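Long-range contacts in 389aa long hypothetical nucleolar protein (Pyrococcus horikoshii, PDB 5ZVE), which methylates the C5 position of cytosine 72 in several tRNAs, using S-adenosyl-L-methionine as the methyl donor: residues Pro89-Ala97 with Leu107-Asp116; Leu134-Met142 with Leu154-Lys162. One frame throughout, in Å; residues are numbered along the deposited sequence.

Interaction 1. Residues Pro89-Ala97 with Leu107-Asp116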
loop_
_atom_site.group_PDB
_atom_site.type_symbol
_atom_site.label_atom_id
_atom_site.label_comp_id
_atom_site.label_asym_id
_atom_site.label_seq_id
_atom_site.Cartn_x
_atom_site.Cartn_y
_atom_site.Cartn_z
ATOM N N PRO A 89 -18.379 13.215 -25.161
ATOM C CA PRO A 89 -18.762 14.093 -24.052
ATOM C C PRO A 89 -18.026 13.699 -22.767
ATOM O O PRO A 89 -17.720 12.525 -22.571
ATOM C CB PRO A 89 -20.271 13.866 -23.923
ATOM C CG PRO A 89 -20.517 12.542 -24.550
ATOM C CD PRO A 89 -19.510 12.413 -25.654
ATOM N N VAL A 90 -17.760 14.668 -21.899
ATOM C CA VAL A 90 -16.921 14.427 -20.733
ATOM C C VAL A 90 -17.744 14.182 -19.469
ATOM O O VAL A 90 -18.680 14.925 -19.172
ATOM C CB VAL A 90 -15.958 15.616 -20.490
ATOM C CG1 VAL A 90 -15.280 15.517 -19.122
ATOM C CG2 VAL A 90 -14.928 15.707 -21.609
ATOM N N VAL A 91 -17.396 13.120 -18.744
ATOM C CA VAL A 91 -17.832 12.960 -17.363
ATOM C C VAL A 91 -16.642 13.235 -16.448
ATOM O O VAL A 91 -15.572 12.653 -16.618
ATOM C CB VAL A 91 -18.387 11.552 -17.069
ATOM C CG1 VAL A 91 -18.780 11.441 -15.604
ATOM C CG2 VAL A 91 -19.578 11.246 -17.959
ATOM N N VAL A 92 -16.826 14.136 -15.489
ATOM C CA VAL A 92 -15.770 14.445 -14.537
ATOM C C VAL A 92 -15.999 13.673 -13.244
ATOM O O VAL A 92 -17.008 13.866 -12.567
ATOM C CB VAL A 92 -15.694 15.950 -14.233
ATOM C CG1 VAL A 92 -14.473 16.252 -13.373
ATOM C CG2 VAL A 92 -15.649 16.753 -15.523
ATOM N N ALA A 93 -15.059 12.790 -12.914
ATOM C CA ALA A 93 -15.118 12.025 -11.676
ATOM C C ALA A 93 -14.332 12.757 -10.607
ATOM O O ALA A 93 -13.344 13.417 -10.914
ATOM C CB ALA A 93 -14.563 10.618 -11.882
ATOM N N ASN A 94 -14.768 12.664 -9.356
ATOM C CA ASN A 94 -13.985 13.255 -8.282
ATOM C C ASN A 94 -12.679 12.488 -8.098
ATOM O O ASN A 94 -12.505 11.403 -8.656
ATOM C CB ASN A 94 -14.788 13.329 -6.971
ATOM C CG ASN A 94 -15.085 11.964 -6.355
ATOM O OD1 ASN A 94 -14.205 11.115 -6.202
ATOM N ND2 ASN A 94 -16.340 11.764 -5.973
ATOM N N LYS A 95 -11.774 13.070 -7.321
ATOM C CA LYS A 95 -10.413 12.575 -7.156
ATOM C C LYS A 95 -10.356 11.080 -6.826
ATOM O O LYS A 95 -9.526 10.343 -7.360
ATOM C CB LYS A 95 -9.710 13.385 -6.061
ATOM C CG LYS A 95 -8.335 12.889 -5.681
ATOM C CD LYS A 95 -7.609 13.905 -4.805
ATOM C CE LYS A 95 -7.769 13.586 -3.330
ATOM N NZ LYS A 95 -7.244 12.226 -3.008
ATOM N N TYR A 96 -11.252 10.635 -5.954
ATOM C CA TYR A 96 -11.226 9.259 -5.482
ATOM C C TYR A 96 -11.813 8.293 -6.511
ATOM O O TYR A 96 -11.276 7.207 -6.728
ATOM C CB TYR A 96 -11.977 9.145 -4.156
ATOM C CG TYR A 96 -11.413 10.048 -3.084
ATOM C CD1 TYR A 96 -10.319 9.654 -2.323
ATOM C CD2 TYR A 96 -11.968 11.298 -2.834
ATOM C CE1 TYR A 96 -9.795 10.477 -1.344
ATOM C CE2 TYR A 96 -11.449 12.127 -1.854
ATOM C CZ TYR A 96 -10.364 11.710 -1.115
ATOM O OH TYR A 96 -9.844 12.529 -0.139
ATOM N N ALA A 97 -12.914 8.690 -7.139
ATOM C CA ALA A 97 -13.550 7.861 -8.159
ATOM C C ALA A 97 -12.638 7.678 -9.366
ATOM O O ALA A 97 -12.567 6.595 -9.944
ATOM C CB ALA A 97 -14.874 8.475 -8.589
ATOM N N LEU A 107 -17.770 3.533 -12.754
ATOM C CA LEU A 107 -18.013 4.825 -12.138
ATOM C C LEU A 107 -19.434 4.882 -11.599
ATOM O O LEU A 107 -20.400 4.709 -12.345
ATOM C CB LEU A 107 -17.773 5.962 -13.127
ATOM C CG LEU A 107 -18.019 7.365 -12.562
ATOM C CD1 LEU A 107 -17.122 7.636 -11.365
ATOM C CD2 LEU A 107 -17.819 8.429 -13.631
ATOM N N TYR A 108 -19.557 5.105 -10.295
ATOM C CA TYR A 108 -20.865 5.202 -9.666
ATOM C C TYR A 108 -21.242 6.662 -9.440
ATOM O O TYR A 108 -20.378 7.540 -9.432
ATOM C CB TYR A 108 -20.876 4.414 -8.357
ATOM C CG TYR A 108 -20.547 2.956 -8.577
ATOM C CD1 TYR A 108 -21.521 2.065 -9.013
ATOM C CD2 TYR A 108 -19.258 2.475 -8.381
ATOM C CE1 TYR A 108 -21.223 0.730 -9.234
ATOM C CE2 TYR A 108 -18.952 1.141 -8.598
ATOM C CZ TYR A 108 -19.941 0.273 -9.026
ATOM O OH TYR A 108 -19.649 -1.054 -9.248
ATOM N N ALA A 109 -22.537 6.909 -9.257
ATOM C CA ALA A 109 -23.080 8.267 -9.221
ATOM C C ALA A 109 -22.427 9.182 -8.174
ATOM O O ALA A 109 -22.067 10.311 -8.505
ATOM C CB ALA A 109 -24.591 8.223 -9.015
ATOM N N PRO A 110 -22.267 8.716 -6.919
ATOM C CA PRO A 110 -21.564 9.597 -5.976
ATOM C C PRO A 110 -20.130 9.930 -6.400
ATOM O O PRO A 110 -19.546 10.878 -5.877
ATOM C CB PRO A 110 -21.563 8.795 -4.666
ATOM C CG PRO A 110 -21.895 7.404 -5.040
ATOM C CD PRO A 110 -22.770 7.503 -6.248
ATOM N N GLY A 111 -19.570 9.159 -7.325
ATOM C CA GLY A 111 -18.226 9.419 -7.803
ATOM C C GLY A 111 -18.189 10.481 -8.885
ATOM O O GLY A 111 -17.119 10.879 -9.337
ATOM N N VAL A 112 -19.365 10.949 -9.290
ATOM C CA VAL A 112 -19.474 11.924 -10.372
ATOM C C VAL A 112 -19.489 13.356 -9.841
ATOM O O VAL A 112 -20.339 13.719 -9.026
ATOM C CB VAL A 112 -20.741 11.689 -11.218
ATOM C CG1 VAL A 112 -20.917 12.801 -12.244
ATOM C CG2 VAL A 112 -20.682 10.329 -11.896
ATOM N N LEU A 113 -18.556 14.169 -10.324
ATOM C CA LEU A 113 -18.450 15.561 -9.907
ATOM C C LEU A 113 -19.343 16.456 -10.765
ATOM O O LEU A 113 -20.134 17.247 -10.249
ATOM C CB LEU A 113 -16.990 16.021 -9.989
ATOM C CG LEU A 113 -16.630 17.450 -9.577
ATOM C CD1 LEU A 113 -16.877 17.655 -8.091
ATOM C CD2 LEU A 113 -15.180 17.751 -9.930
ATOM N N LYS A 114 -19.219 16.307 -12.077
ATOM C CA LYS A 114 -20.029 17.047 -13.036
ATOM C C LYS A 114 -19.867 16.396 -14.405
ATOM O O LYS A 114 -19.001 15.539 -14.582
ATOM C CB LYS A 114 -19.621 18.521 -13.073
ATOM C CG LYS A 114 -18.155 18.748 -13.403
ATOM C CD LYS A 114 -17.754 20.199 -13.202
ATOM C CE LYS A 114 -16.301 20.415 -13.572
ATOM N NZ LYS A 114 -15.832 21.799 -13.271
ATOM N N ALA A 115 -20.698 16.786 -15.366
ATOM C CA ALA A 115 -20.687 16.128 -16.665
ATOM C C ALA A 115 -21.287 16.988 -17.769
ATOM O O ALA A 115 -21.947 17.995 -17.503
ATOM C CB ALA A 115 -21.428 14.803 -16.581
ATOM N N ASP A 116 -21.036 16.576 -19.009
ATOM C CA ASP A 116 -21.614 17.213 -20.185
ATOM C C ASP A 116 -23.122 16.983 -20.177
ATOM O O ASP A 116 -23.581 15.862 -19.964
ATOM C CB ASP A 116 -20.967 16.653 -21.459
ATOM C CG ASP A 116 -21.401 17.381 -22.721
ATOM O OD1 ASP A 116 -22.617 17.463 -22.997
ATOM O OD2 ASP A 116 -20.513 17.876 -23.446
HETATM O O HOH W 1 -18.011 17.044 -22.815
#
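V91 and V92, neighbours on one strand, both hold CG1 opposite the backbone N (chi1 178° and -173°), but alternation of the strand sends them to different faces, where each CG1 meets a leucine. V91 CG1 slides past L107 CD2 at 3.7 Å, the two side chains running in opposite directions; V92 CG1 lies alongside L113 CD2 at 3.8 Å, pointing the same way. K114 turns its CG between its own N and carbonyl carbon, which lays it beside V92, 3.8 Å from V92 CB. CG alone rests on the valine; the extended remainder carries the ammonium away from it.

The strands 90-93 and 112-115 are antiparallel and interrupted by a classic beta bulge, in which L113 and K114 both face V92. V92 O accepts from L113 N (2.7 Å) and weakly from K114 N, and V92 N gives its own hydrogen to K114 O. Strand 112-115 forms an edge of the mixed sheet of the PUA domain, a compact beta fold that commonly binds RNA, consistent with a role in holding the tRNA substrate; strand 124-128 pairs with the other side of 90-93.

Past the bulge, G111 O accepts from N94 N at 3.0 Å. A97 CB sits 3.4 Å from the same oxygen and 3.6 Å from G111 CA, so the small methyl packs directly on the glycine backbone, and it also touches L107 CD1. N94 is the N-cap of helix 95-101: its OD1 accepts from A97 N at 2.9 Å, nearly straight at 170°, and weakly from Y96 N. At the far end, P89 CB rests on D116 CB, and a water joins V90 N to D116 OD2, while D116 OD1 accepts from N118 N.

Interaction 2. Residues Leu134-Met142 with Leu154-Lys162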
loop_
_atom_site.group_PDB
_atom_site.type_symbol
_atom_site.label_atom_id
_atom_site.label_comp_id
_atom_site.label_asym_id
_atom_site.label_seq_id
_atom_site.Cartn_x
_atom_site.Cartn_y
_atom_site.Cartn_z
ATOM N N LEU A 134 -7.286 11.968 -18.336
ATOM C CA LEU A 134 -8.165 10.955 -18.913
ATOM C C LEU A 134 -7.896 9.605 -18.253
ATOM O O LEU A 134 -6.807 9.043 -18.392
ATOM C CB LEU A 134 -7.970 10.867 -20.425
ATOM C CG LEU A 134 -8.784 9.795 -21.154
ATOM C CD1 LEU A 134 -10.276 10.081 -21.036
ATOM C CD2 LEU A 134 -8.365 9.712 -22.611
ATOM N N VAL A 135 -8.889 9.084 -17.541
ATOM C CA VAL A 135 -8.683 7.875 -16.755
ATOM C C VAL A 135 -9.461 6.691 -17.295
ATOM O O VAL A 135 -9.221 5.550 -16.902
ATOM C CB VAL A 135 -9.074 8.094 -15.282
ATOM C CG1 VAL A 135 -8.245 9.220 -14.684
ATOM C CG2 VAL A 135 -10.563 8.392 -15.159
ATOM N N GLY A 136 -10.373 6.953 -18.222
ATOM C CA GLY A 136 -11.182 5.883 -18.766
ATOM C C GLY A 136 -12.241 6.321 -19.751
ATOM O O GLY A 136 -12.596 7.496 -19.831
ATOM N N ILE A 137 -12.728 5.344 -20.508
ATOM C CA ILE A 137 -13.791 5.524 -21.485
ATOM C C ILE A 137 -14.827 4.428 -21.264
ATOM O O ILE A 137 -14.475 3.309 -20.912
ATOM C CB ILE A 137 -13.243 5.476 -22.927
ATOM C CG1 ILE A 137 -12.401 6.723 -23.201
ATOM C CG2 ILE A 137 -14.367 5.403 -23.939
ATOM C CD1 ILE A 137 -11.649 6.657 -24.494
ATOM N N GLY A 138 -16.102 4.752 -21.438
ATOM C CA GLY A 138 -17.150 3.794 -21.158
ATOM C C GLY A 138 -18.497 4.224 -21.695
ATOM O O GLY A 138 -18.586 5.102 -22.558
ATOM N N ILE A 139 -19.550 3.596 -21.182
ATOM C CA ILE A 139 -20.907 3.823 -21.670
ATOM C C ILE A 139 -21.790 4.281 -20.510
ATOM O O ILE A 139 -21.861 3.624 -19.468
ATOM C CB ILE A 139 -21.523 2.552 -22.331
ATOM C CG1 ILE A 139 -20.967 2.321 -23.740
ATOM C CG2 ILE A 139 -23.029 2.693 -22.464
ATOM C CD1 ILE A 139 -19.538 1.834 -23.815
ATOM N N ALA A 140 -22.445 5.422 -20.690
ATOM C CA ALA A 140 -23.311 5.985 -19.661
ATOM C C ALA A 140 -24.527 5.096 -19.426
ATOM O O ALA A 140 -25.181 4.663 -20.371
ATOM C CB ALA A 140 -23.749 7.390 -20.044
ATOM N N ARG A 141 -24.802 4.807 -18.160
ATOM C CA ARG A 141 -25.981 4.044 -17.778
ATOM C C ARG A 141 -26.999 4.936 -17.077
ATOM O O ARG A 141 -28.017 4.464 -16.576
ATOM C CB ARG A 141 -25.583 2.864 -16.889
ATOM C CG ARG A 141 -24.696 1.856 -17.605
ATOM C CD ARG A 141 -25.330 1.417 -18.919
ATOM N NE ARG A 141 -24.498 0.459 -19.638
ATOM C CZ ARG A 141 -24.673 0.125 -20.914
ATOM N NH1 ARG A 141 -25.653 0.676 -21.615
ATOM N NH2 ARG A 141 -23.865 -0.757 -21.492
ATOM N N MET A 142 -26.700 6.228 -17.042
ATOM C CA MET A 142 -27.629 7.238 -16.552
ATOM C C MET A 142 -27.637 8.421 -17.497
ATOM O O MET A 142 -26.643 8.692 -18.167
ATOM C CB MET A 142 -27.251 7.717 -15.146
ATOM C CG MET A 142 -27.266 6.654 -14.072
ATOM S SD MET A 142 -26.781 7.358 -12.483
ATOM C CE MET A 142 -27.151 6.020 -11.356
ATOM N N LEU A 154 -25.099 2.757 -10.816
ATOM C CA LEU A 154 -24.063 2.779 -11.844
ATOM C C LEU A 154 -24.246 3.956 -12.802
ATOM O O LEU A 154 -25.292 4.097 -13.434
ATOM C CB LEU A 154 -24.070 1.460 -12.619
ATOM C CG LEU A 154 -23.066 1.288 -13.758
ATOM C CD1 LEU A 154 -21.646 1.501 -13.263
ATOM C CD2 LEU A 154 -23.211 -0.104 -14.375
ATOM N N ALA A 155 -23.215 4.788 -12.923
ATOM C CA ALA A 155 -23.290 5.981 -13.759
ATOM C C ALA A 155 -22.635 5.753 -15.118
ATOM O O ALA A 155 -23.209 6.074 -16.159
ATOM C CB ALA A 155 -22.648 7.166 -13.048
ATOM N N VAL A 156 -21.423 5.218 -15.109
ATOM C CA VAL A 156 -20.753 4.863 -16.352
ATOM C C VAL A 156 -20.184 3.460 -16.246
ATOM O O VAL A 156 -19.410 3.159 -15.340
ATOM C CB VAL A 156 -19.614 5.842 -16.705
ATOM C CG1 VAL A 156 -18.952 5.433 -18.013
ATOM C CG2 VAL A 156 -20.133 7.270 -16.792
ATOM N N GLU A 157 -20.576 2.599 -17.177
ATOM C CA GLU A 157 -19.930 1.307 -17.309
ATOM C C GLU A 157 -18.614 1.519 -18.032
ATOM O O GLU A 157 -18.597 1.869 -19.213
ATOM C CB GLU A 157 -20.825 0.317 -18.063
ATOM C CG GLU A 157 -20.198 -1.044 -18.291
ATOM C CD GLU A 157 -21.086 -1.958 -19.118
ATOM O OE1 GLU A 157 -22.235 -1.570 -19.416
ATOM O OE2 GLU A 157 -20.640 -3.069 -19.459
ATOM N N VAL A 158 -17.512 1.327 -17.314
ATOM C CA VAL A 158 -16.190 1.596 -17.864
ATOM C C VAL A 158 -15.705 0.372 -18.638
ATOM O O VAL A 158 -15.281 -0.624 -18.058
ATOM C CB VAL A 158 -15.180 1.977 -16.754
ATOM C CG1 VAL A 158 -13.817 2.291 -17.344
ATOM C CG2 VAL A 158 -15.691 3.175 -15.974
ATOM N N THR A 159 -15.786 0.465 -19.960
ATOM C CA THR A 159 -15.427 -0.620 -20.855
ATOM C C THR A 159 -14.005 -0.461 -21.370
ATOM O O THR A 159 -13.433 -1.387 -21.939
ATOM C CB THR A 159 -16.384 -0.683 -22.047
ATOM O OG1 THR A 159 -16.378 0.586 -22.713
ATOM C CG2 THR A 159 -17.793 -0.991 -21.576
ATOM N N LEU A 160 -13.450 0.731 -21.196
ATOM C CA LEU A 160 -12.067 0.974 -21.575
ATOM C C LEU A 160 -11.358 1.820 -20.530
ATOM O O LEU A 160 -11.137 3.016 -20.730
ATOM C CB LEU A 160 -11.992 1.656 -22.943
ATOM C CG LEU A 160 -10.595 1.670 -23.568
ATOM C CD1 LEU A 160 -10.163 0.256 -23.956
ATOM C CD2 LEU A 160 -10.570 2.601 -24.766
ATOM N N PRO A 161 -11.009 1.201 -19.396
ATOM C CA PRO A 161 -10.192 1.886 -18.395
ATOM C C PRO A 161 -8.779 2.094 -18.923
ATOM O O PRO A 161 -8.358 1.362 -19.809
ATOM C CB PRO A 161 -10.211 0.922 -17.210
ATOM C CG PRO A 161 -10.359 -0.421 -17.846
ATOM C CD PRO A 161 -11.271 -0.202 -19.029
ATOM N N LYS A 162 -8.064 3.081 -18.402
ATOM C CA LYS A 162 -6.686 3.288 -18.811
ATOM C C LYS A 162 -5.850 2.048 -18.469
ATOM O O LYS A 162 -5.048 1.579 -19.277
ATOM C CB LYS A 162 -6.125 4.539 -18.141
ATOM C CG LYS A 162 -4.646 4.741 -18.331
ATOM C CD LYS A 162 -4.323 5.414 -19.639
ATOM C CE LYS A 162 -3.135 6.345 -19.472
ATOM N NZ LYS A 162 -2.462 6.615 -20.769
#
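R141 and E157 form the salt bridge of this contact, two of the guanidinium nitrogens gripping one oxygen side-on: NE reaches E157 OE1 at 3.0 Å, nearly along its C-O axis, and NH2 reaches it at 2.8 Å from the syn side, out of the carboxylate plane. OE1 lies within a few degrees of the guanidinium plane, although the carboxylate is turned 41° against it. A bend at chi2 (-52°) folds the arginine back along the strand pair, whereas E157 is extended. I139 CG2 sits over the centre of one guanidinium face, 3.3 Å above its plane, and R141 CG lies alongside L154 CD2.

Backbone bonds join strands 134-140 and 154-161 in antiparallel fashion. I139 and E157 exchange a reciprocal pair, each 2.8 Å from N to O, and R141 N adds a bond to A155 O. Farther along, I137 O accepts from L160 N and, weakly, from T159 N: T159 and L160 both face I137 in a classic beta bulge, where the second strand turns a corner. I137 N returns a bond to L160 O, and K162 N reaches V135 O. G138 CA makes a CA-H...O contact with E157 O at 3.1 Å; glycine suits this position because a CB would point at the other strand, too close to E157 O and V158 CA.

Among nonpolar contacts, I137 CB meets L160 CB, and the extended chain of M142 runs over the L154 carbonyl, CG 3.3 Å from L154 O, bringing SD to A155 CB. Beyond the pair, strand 124-128 of the PUA-domain sheet borders 134-140, and K162 NZ forms a salt bridge with D82.

Two N-H groups on OE1 would be expected to draw carboxylate charge toward that oxygen, while the I139 methyl limits how the guanidinium can tilt.

How the interactions relate
Both interactions belong to one mixed sheet of the PUA domain, away from the S-adenosylhomocysteine pocket. Interaction 1 includes the two outermost strands, 107-108 and 112-115, and is partly exposed, with a lysine stem and a water bridge at its more exposed side; interaction 2 pairs two inner strands and is largely buried, yet carries an arginine-glutamate salt bridge at its partly exposed side. They meet where L107 O lies 2.9 Å from A155 N and 3.0 Å from V156 N, probable hydrogen bonds that place strand 107-108 beside 154-161. I127 of strand 124-128 touches A93 and L107 as well as V135, V156 and V158, and M147 packs on both interactions.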